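Local coordinates for protein polyketide biosynthesis cytochrome P450 PksS (Bacillus subtilis, PDB 4YZR) that uses heme iron to oxidise dihydrobacillaene in the biosynthesis of the antibiotic polyketide bacillaene, at residues S147-I152 with R359-I364; I343-G346 with F351-G354. All blocks are in the same frame, centred on the assembly; numbering follows the deposited sequence. Where two conformers were deposited one is given.

In the fold
Helix 148-158 supplies the first half of contact 1. The chain then runs through 206 residues, about half of them helical, that include the long helix 228-259. Close to the end of this run it makes the short loop of contact 2. There 343-346 meets 351-354 with four residues between them, on the side of the heme where the cysteine binds the iron. Helix 355-372 follows at once, and its residues 359-364 close contact 1. The small loop of contact 2 therefore sits within the large one of contact 1. Contact 1 ties two helices of the P450 core together, and contact 2 shapes the cysteine loop. They touch where Arg-359 CZ packs 3.6 Å from Phe-345 CE2.

Contact 1. Residues S147-I152 with R359-I364; sequences SPLPFI and RLEGHI
Glu-361 reaches across to Leu-149 and Pro-150, joining two helices of the cytochrome P450 core. Helix 148-158 is helix E in P450 terms, and helix 355-372 is helix L. With helices 119-133 (D) and 228-259 (I) they form the four-helix bundle of this fold. The contact is small, with 140 Å² buried. The closest CA atoms, those of Pro-150 and Glu-361, are 7.5 Å from each other. The side chain of Glu-361 bridges the two helices. Its CG is anti to the carbonyl carbon, and the chain is extended beyond CG (chi2 -176°). This carries the carboxylate to helix 148-158. OE1 makes the closest approaches, all to carbon atoms of Leu-149 and Pro-150.

Leu-149 points toward Glu-361, and the two side chains run alongside each other in opposite directions. Its CD2 methyl lies 3.4 Å from Glu-361 OE1. The same methyl also meets the carbon part of the glutamate, 4.2 Å from Glu-361 CG. Leu-149 has a chi2 of 146°, away from the usual staggered values, so the end of this side chain may be strained or loosely defined. On the neighbouring helix 119-133, Leu-149 packs on Leu-129.

Pro-150 has no backbone N-H to offer the carboxylate. It presents C-H groups instead. Its ring also packs on Val-247 and Leu-250 of helix 228-259, while Glu-361 touches Thr-246 of that same helix. The glutamate side chain is buried and lies about 5 Å from the heme. Its OE1 lies over the face of the Pro-150 ring, shifted toward the CA-CB-CG side, 3.3 Å from Pro-150 CA and 3.4 Å from Pro-150 CB.

Contact 2. Residues I343-G346 with F351-G354; sequences ISFG and FCLG. With HEM (protoporphyrin IX containing Fe), chain C.
Phe-345 has its CG beside the backbone N (chi1 -68°), which turns the ring toward Cys-352 and the heme. In Cys-352 the SG stands anti to the backbone N (chi1 -179°) and points at the iron. SG binds the heme FE at 2.3 Å. The Phe-345 ring lies next to this ligand. Its CD1 is 3.6 Å from Cys-352 CB, and SG meets the ring obliquely in a sulfur-aromatic contact. Further along the ring, Phe-345 CE1 comes within 3.6 Å of HEM C2B.

This is the cysteine-ligand loop of the P450s, and the sequence fits the signature FxxGxxxCxG from Phe-345 to Gly-354. One backbone bond ties it across. Cys-352 N donates to Phe-345 O, 2.9 Å away. The bond is fairly straight and lies in the carbonyl plane. The same oxygen also receives a CA-H contact from Phe-351. A type I turn from Ile-343 to Gly-346 leads into the loop.

Phe-351 packs against Phe-345 with its CE1 and CZ at the CB of Phe-345, CE1 being 3.6 Å from that CB. The two rings are oblique, their planes at 63°. Gly-346 O approaches the edge of the Phe-351 ring. The glycine backbones lie directly against the porphyrin. Gly-346, which has a positive phi, brings its N to 3.6 Å from HEM CMA. Gly-354 CA lies 3.5 Å from HEM C3C, at the N-cap of helix 355-372.

Contact 1. Residues S147-I152 with R359-I364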
ATOM      1  N   SER A 147       8.529   6.576   7.870  1.00  9.91           N
ATOM      2  CA  SER A 147       9.307   6.201   6.687  0.50 10.54           C
ATOM      3  C   SER A 147      10.405   5.181   6.973  1.00 11.41           C
ATOM      4  O   SER A 147      10.538   4.177   6.273  1.00 11.69           O
ATOM      5  CB  SER A 147       9.856   7.464   5.997  0.50 11.82           C
ATOM      6  OG  SER A 147       8.821   8.368   5.611  0.50 11.35           O
ATOM      7  N   PRO A 148      11.230   5.336   8.040  1.00  9.87           N
ATOM      8  CA  PRO A 148      12.365   4.391   8.225  1.00 10.64           C
ATOM      9  C   PRO A 148      11.947   3.038   8.661  1.00 10.88           C
ATOM     10  O   PRO A 148      12.536   2.073   8.250  1.00 12.40           O
ATOM     11  CB  PRO A 148      13.296   5.076   9.257  1.00 12.12           C
ATOM     12  CG  PRO A 148      12.412   6.116   9.866  1.00 13.24           C
ATOM     13  CD  PRO A 148      11.394   6.555   8.893  1.00 11.49           C
ATOM     14  N   LEU A 149      10.889   2.881   9.448  1.00 10.03           N
ATOM     15  CA  LEU A 149      10.574   1.575  10.003  1.00 11.04           C
ATOM     16  C   LEU A 149      10.292   0.562   8.894  1.00  9.20           C
ATOM     17  O   LEU A 149      10.970  -0.488   8.830  1.00 10.01           O
ATOM     18  CB  LEU A 149       9.532   1.610  11.078  1.00 11.21           C
ATOM     19  CG  LEU A 149       9.179   0.276  11.715  1.00 12.82           C
ATOM     20  CD1 LEU A 149       8.815   0.357  13.237  1.00 16.16           C
ATOM     21  CD2 LEU A 149       8.166  -0.537  11.003  1.00 15.53           C
ATOM     22  N   PRO A 150       9.402   0.838   7.931  1.00  8.77           N
ATOM     23  CA  PRO A 150       9.115  -0.159   6.874  1.00  8.85           C
ATOM     24  C   PRO A 150      10.344  -0.398   6.049  1.00  9.10           C
ATOM     25  O   PRO A 150      10.532  -1.531   5.530  1.00  9.02           O
ATOM     26  CB  PRO A 150       7.968   0.439   6.140  1.00  9.52           C
ATOM     27  CG  PRO A 150       7.280   1.342   7.172  1.00  9.88           C
ATOM     28  CD  PRO A 150       8.435   1.963   7.887  1.00  9.92           C
ATOM     29  N   PHE A 151      11.148   0.626   5.791  1.00  9.42           N
ATOM     30  CA  PHE A 151      12.389   0.441   5.027  1.00  9.55           C
ATOM     31  C   PHE A 151      13.337  -0.495   5.699  1.00  9.56           C
ATOM     32  O   PHE A 151      13.924  -1.378   5.002  1.00 10.14           O
ATOM     33  CB  PHE A 151      13.040   1.793   4.738  1.00 11.10           C
ATOM     34  CG  PHE A 151      14.343   1.675   3.939  1.00 10.63           C
ATOM     35  CD1 PHE A 151      14.279   1.598   2.593  1.00 13.76           C
ATOM     36  CD2 PHE A 151      15.504   1.535   4.582  1.00 12.11           C
ATOM     37  CE1 PHE A 151      15.531   1.406   1.890  1.00 14.72           C
ATOM     38  CE2 PHE A 151      16.675   1.402   3.903  1.00 15.16           C
ATOM     39  CZ  PHE A 151      16.653   1.291   2.600  1.00 13.16           C
ATOM     40  N   ILE A 152      13.530  -0.377   6.983  1.00  9.67           N
ATOM     41  CA  ILE A 152      14.442  -1.284   7.664  1.00 10.35           C
ATOM     42  C   ILE A 152      13.853  -2.711   7.695  1.00  9.49           C
ATOM     43  O   ILE A 152      14.565  -3.682   7.514  1.00 10.67           O
ATOM     44  CB  ILE A 152      14.807  -0.792   9.077  1.00 10.80           C
ATOM     45  CG1 ILE A 152      15.453   0.645   8.963  1.00 11.54           C
ATOM     46  CG2 ILE A 152      15.753  -1.777   9.782  1.00 12.14           C
ATOM     47  CD1 ILE A 152      15.515   1.332  10.284  1.00 14.04           C
ATOM     48  N   ARG A 359      -0.081  -5.348   8.882  1.00  8.93           N
ATOM     49  CA  ARG A 359      -0.784  -5.355  10.134  1.00  9.76           C
ATOM     50  C   ARG A 359       0.160  -5.490  11.304  1.00  9.02           C
ATOM     51  O   ARG A 359      -0.036  -4.823  12.338  1.00 10.78           O
ATOM     52  CB  ARG A 359      -1.798  -6.499  10.165  1.00  9.85           C
ATOM     53  CG  ARG A 359      -3.029  -6.239   9.310  1.00 10.51           C
ATOM     54  CD  ARG A 359      -3.911  -7.469   9.203  1.00 12.58           C
ATOM     55  NE  ARG A 359      -5.226  -7.112   8.664  1.00 11.69           N
ATOM     56  CZ  ARG A 359      -5.955  -7.771   7.763  1.00 12.15           C
ATOM     57  NH1 ARG A 359      -5.514  -8.812   7.145  1.00 13.67           N
ATOM     58  NH2 ARG A 359      -7.163  -7.260   7.436  1.00 12.19           N
ATOM     59  N   LEU A 360       1.242  -6.274  11.191  1.00  8.70           N
ATOM     60  CA  LEU A 360       2.178  -6.436  12.288  1.00  9.00           C
ATOM     61  C   LEU A 360       2.957  -5.186  12.482  1.00  8.69           C
ATOM     62  O   LEU A 360       3.222  -4.739  13.638  1.00  9.45           O
ATOM     63  CB  LEU A 360       3.057  -7.594  11.997  1.00  9.77           C
ATOM     64  CG  LEU A 360       4.132  -7.941  13.058  1.00 11.17           C
ATOM     65  CD1 LEU A 360       3.510  -8.246  14.409  1.00 12.26           C
ATOM     66  CD2 LEU A 360       4.938  -9.112  12.611  1.00 13.97           C
ATOM     67  N   GLU A 361       3.428  -4.533  11.411  1.00  8.78           N
ATOM     68  CA  GLU A 361       4.119  -3.287  11.555  1.00  9.47           C
ATOM     69  C   GLU A 361       3.264  -2.266  12.197  1.00  9.41           C
ATOM     70  O   GLU A 361       3.709  -1.480  13.075  1.00 10.15           O
ATOM     71  CB  GLU A 361       4.663  -2.753  10.206  1.00  9.75           C
ATOM     72  CG  GLU A 361       5.745  -3.616   9.616  1.00  9.94           C
ATOM     73  CD  GLU A 361       6.360  -3.057   8.341  1.00 12.45           C
ATOM     74  OE1 GLU A 361       6.623  -1.832   8.272  1.00 13.73           O
ATOM     75  OE2 GLU A 361       6.685  -3.840   7.399  1.00 12.85           O
ATOM     76  N   GLY A 362       2.024  -2.134  11.812  1.00  9.72           N
ATOM     77  CA  GLY A 362       1.072  -1.182  12.402  1.00 10.27           C
ATOM     78  C   GLY A 362       0.877  -1.497  13.868  1.00 10.11           C
ATOM     79  O   GLY A 362       0.941  -0.569  14.713  1.00 10.50           O
ATOM     80  N   HIS A 363       0.612  -2.723  14.224  1.00  9.33           N
ATOM     81  CA  HIS A 363       0.427  -3.133  15.647  1.00 10.68           C
ATOM     82  C   HIS A 363       1.607  -2.641  16.444  1.00 11.86           C
ATOM     83  O   HIS A 363       1.399  -1.987  17.480  1.00 12.37           O
ATOM     84  CB  HIS A 363       0.278  -4.667  15.635  1.00 12.27           C
ATOM     85  CG  HIS A 363       0.237  -5.304  16.977  1.00 16.93           C
ATOM     86  ND1 HIS A 363       1.235  -5.257  17.928  1.00 21.15           N
ATOM     87  CD2 HIS A 363      -0.677  -6.159  17.438  1.00 19.09           C
ATOM     88  CE1 HIS A 363       0.939  -6.096  18.924  1.00 19.38           C
ATOM     89  NE2 HIS A 363      -0.244  -6.605  18.675  1.00 21.87           N
ATOM     90  N   ILE A 364       2.798  -2.981  16.016  1.00 10.20           N
ATOM     91  CA  ILE A 364       3.992  -2.708  16.786  1.00  9.96           C
ATOM     92  C   ILE A 364       4.193  -1.223  16.865  1.00 10.72           C
ATOM     93  O   ILE A 364       4.475  -0.642  17.938  1.00 12.01           O
ATOM     94  CB  ILE A 364       5.176  -3.418  16.220  1.00 10.98           C
ATOM     95  CG1 ILE A 364       5.014  -4.897  16.471  1.00 12.28           C
ATOM     96  CG2 ILE A 364       6.457  -2.873  16.827  1.00 11.12           C
ATOM     97  CD1 ILE A 364       5.914  -5.820  15.704  1.00 12.84           C
TER

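Contact 2. Residues I343-G346 with F351-G354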
ATOM      1  N   ILE A 343     -12.047  -2.771   2.465  1.00  8.29           N
ATOM      2  CA  ILE A 343     -11.338  -3.263   1.299  1.00  9.12           C
ATOM      3  C   ILE A 343      -9.987  -2.548   1.052  1.00  8.36           C
ATOM      4  O   ILE A 343      -9.524  -2.419  -0.052  1.00  8.52           O
ATOM      5  CB  ILE A 343     -12.187  -3.243   0.032  1.00  9.81           C
ATOM      6  CG1 ILE A 343     -12.726  -1.886  -0.356  1.00 10.36           C
ATOM      7  CG2 ILE A 343     -13.349  -4.248   0.169  1.00 12.68           C
ATOM      8  CD1 ILE A 343     -13.228  -1.845  -1.842  1.00 12.05           C
ATOM      9  N   SER A 344      -9.393  -2.122   2.159  1.00  7.78           N
ATOM     10  CA  SER A 344      -8.083  -1.455   2.054  1.00  7.88           C
ATOM     11  C   SER A 344      -6.968  -2.301   1.504  1.00  8.27           C
ATOM     12  O   SER A 344      -5.979  -1.776   1.003  1.00  8.24           O
ATOM     13  CB  SER A 344      -7.650  -0.882   3.312  1.00  8.19           C
ATOM     14  OG  SER A 344      -8.682   0.078   3.769  1.00 10.69           O
ATOM     15  N   PHE A 345      -7.111  -3.614   1.630  1.00  8.11           N
ATOM     16  CA  PHE A 345      -6.162  -4.652   1.077  1.00  7.87           C
ATOM     17  C   PHE A 345      -6.709  -5.240  -0.229  1.00  8.80           C
ATOM     18  O   PHE A 345      -6.228  -6.256  -0.702  1.00  8.93           O
ATOM     19  CB  PHE A 345      -5.863  -5.698   2.087  1.00  7.39           C
ATOM     20  CG  PHE A 345      -5.066  -5.254   3.266  1.00  7.87           C
ATOM     21  CD1 PHE A 345      -3.815  -4.672   3.118  1.00  7.99           C
ATOM     22  CD2 PHE A 345      -5.469  -5.510   4.597  1.00  8.08           C
ATOM     23  CE1 PHE A 345      -3.020  -4.306   4.150  1.00  8.06           C
ATOM     24  CE2 PHE A 345      -4.690  -5.186   5.663  1.00  8.48           C
ATOM     25  CZ  PHE A 345      -3.464  -4.604   5.458  1.00  8.54           C
ATOM     26  N   GLY A 346      -7.776  -4.627  -0.790  1.00  9.01           N
ATOM     27  CA  GLY A 346      -8.435  -5.169  -1.958  1.00  9.82           C
ATOM     28  C   GLY A 346      -9.332  -6.299  -1.542  1.00 10.83           C
ATOM     29  O   GLY A 346      -9.847  -6.371  -0.423  1.00 11.53           O
ATOM     30  N   PHE A 351      -6.002 -10.039  -3.389  1.00 10.19           N
ATOM     31  CA  PHE A 351      -5.984  -9.512  -2.040  1.00 10.06           C
ATOM     32  C   PHE A 351      -4.518  -9.446  -1.574  1.00 10.37           C
ATOM     33  O   PHE A 351      -3.724 -10.412  -1.675  1.00 10.56           O
ATOM     34  CB  PHE A 351      -6.769 -10.450  -1.123  1.00 10.87           C
ATOM     35  CG  PHE A 351      -6.797 -10.040   0.314  1.00 10.54           C
ATOM     36  CD1 PHE A 351      -7.748  -9.155   0.772  1.00 10.72           C
ATOM     37  CD2 PHE A 351      -5.827 -10.405   1.179  1.00 11.81           C
ATOM     38  CE1 PHE A 351      -7.733  -8.737   2.073  1.00 10.66           C
ATOM     39  CE2 PHE A 351      -5.793  -9.961   2.471  1.00 11.85           C
ATOM     40  CZ  PHE A 351      -6.765  -9.147   2.954  1.00 11.29           C
ATOM     41  N   CYS A 352      -4.186  -8.351  -0.879  1.00  8.88           N
ATOM     42  CA  CYS A 352      -2.793  -8.117  -0.514  1.00  8.46           C
ATOM     43  C   CYS A 352      -2.125  -9.255   0.140  1.00  8.54           C
ATOM     44  O   CYS A 352      -2.441  -9.698   1.191  1.00 10.15           O
ATOM     45  CB  CYS A 352      -2.799  -6.907   0.418  1.00  8.29           C
ATOM     46  SG  CYS A 352      -1.135  -6.431   0.978  1.00  9.21           S
ATOM     47  N   LEU A 353      -1.020  -9.659  -0.465  1.00  9.13           N
ATOM     48  CA  LEU A 353      -0.133 -10.692   0.070  1.00 10.59           C
ATOM     49  C   LEU A 353       0.542 -10.297   1.343  1.00  9.99           C
ATOM     50  O   LEU A 353       0.799 -11.088   2.213  1.00 10.52           O
ATOM     51  CB  LEU A 353       0.888 -11.046  -0.995  1.00 13.04           C
ATOM     52  CG  LEU A 353       1.909 -12.169  -0.629  1.00 15.52           C
ATOM     53  CD1 LEU A 353       1.221 -13.506  -0.633  1.00 18.04           C
ATOM     54  CD2 LEU A 353       3.068 -12.065  -1.572  1.00 17.28           C
ATOM     55  N   GLY A 354       0.862  -9.034   1.418  1.00  9.35           N
ATOM     56  CA  GLY A 354       1.614  -8.498   2.578  1.00 10.27           C
ATOM     57  C   GLY A 354       0.768  -8.084   3.731  1.00  9.78           C
ATOM     58  O   GLY A 354       1.301  -7.567   4.716  1.00 10.16           O
TER
HETATM   59  CHA HEM C 502      -1.804  -6.226  -3.366  0.93  8.82           C
HETATM   60  CHB HEM C 502      -2.831  -2.721  -0.203  0.93  7.20           C
HETATM   61  CHC HEM C 502       1.344  -3.618   2.122  0.93  7.08           C
HETATM   62  CHD HEM C 502       2.390  -6.983  -1.134  0.93  9.16           C
HETATM   63  C1A HEM C 502      -2.440  -5.185  -2.732  0.93  7.99           C
HETATM   64  C2A HEM C 502      -3.755  -4.605  -3.039  0.93  7.57           C
HETATM   65  C3A HEM C 502      -3.984  -3.618  -2.210  0.93  7.39           C
HETATM   66  C4A HEM C 502      -2.871  -3.580  -1.258  0.93  7.26           C
HETATM   67  CMA HEM C 502      -5.119  -2.675  -2.222  0.93  8.20           C
HETATM   68  CAA HEM C 502      -4.609  -5.004  -4.249  0.93  9.04           C
HETATM   69  CBA HEM C 502      -4.314  -4.208  -5.437  0.93 10.10           C
HETATM   70  CGA HEM C 502      -5.169  -4.479  -6.749  0.93 10.28           C
HETATM   71  O1A HEM C 502      -4.943  -3.617  -7.667  0.93 11.37           O
HETATM   72  O2A HEM C 502      -5.912  -5.384  -6.657  0.93 11.17           O
HETATM   73  C1B HEM C 502      -1.774  -2.651   0.702  0.93  6.53           C
HETATM   74  C2B HEM C 502      -1.704  -1.809   1.851  0.93  6.25           C
HETATM   75  C3B HEM C 502      -0.550  -2.024   2.529  0.93  6.89           C
HETATM   76  C4B HEM C 502       0.137  -3.065   1.763  0.93  6.77           C
HETATM   77  CMB HEM C 502      -2.776  -0.877   2.183  0.93  7.64           C
HETATM   78  CAB HEM C 502       0.007  -1.431   3.732  0.93  7.88           C
HETATM   79  CBB HEM C 502      -0.737  -0.828   4.592  0.93 13.04           C
HETATM   80  C1C HEM C 502       2.018  -4.635   1.501  0.93  7.48           C
HETATM   81  C2C HEM C 502       3.261  -5.208   1.840  0.93  7.93           C
HETATM   82  C3C HEM C 502       3.577  -6.191   0.899  0.93  8.92           C
HETATM   83  C4C HEM C 502       2.508  -6.167  -0.047  0.93  7.84           C
HETATM   84  CMC HEM C 502       3.959  -4.860   3.128  0.93  8.96           C
HETATM   85  CAC HEM C 502       4.742  -7.057   0.835  0.93 10.30           C
HETATM   86  CBC HEM C 502       5.890  -6.749   1.318  0.93 16.19           C
HETATM   87  C1D HEM C 502       1.370  -7.084  -2.049  0.93  8.11           C
HETATM   88  C2D HEM C 502       1.381  -7.948  -3.205  0.93  9.68           C
HETATM   89  C3D HEM C 502       0.178  -7.742  -3.816  0.93  8.96           C
HETATM   90  C4D HEM C 502      -0.579  -6.750  -3.027  0.93  8.13           C
HETATM   91  CMD HEM C 502       2.455  -8.942  -3.589  0.93  9.90           C
HETATM   92  CAD HEM C 502      -0.357  -8.422  -5.050  0.93  9.65           C
HETATM   93  CBD HEM C 502      -1.129  -9.665  -4.735  0.93  9.97           C
HETATM   94  CGD HEM C 502      -1.620 -10.488  -5.966  0.93 10.07           C
HETATM   95  O1D HEM C 502      -1.632  -9.887  -7.046  0.93 11.16           O
HETATM   96  O2D HEM C 502      -2.003 -11.649  -5.722  0.93 12.42           O
HETATM   97  NA  HEM C 502      -2.008  -4.583  -1.593  0.93  7.60           N
HETATM   98  NB  HEM C 502      -0.647  -3.439   0.716  0.93  7.37           N
HETATM   99  NC  HEM C 502       1.567  -5.248   0.365  0.93  8.26           N
HETATM  100  ND  HEM C 502       0.211  -6.350  -1.957  0.93  8.19           N
HETATM  101 FE   HEM C 502      -0.247  -4.964  -0.591  0.93  7.61          FE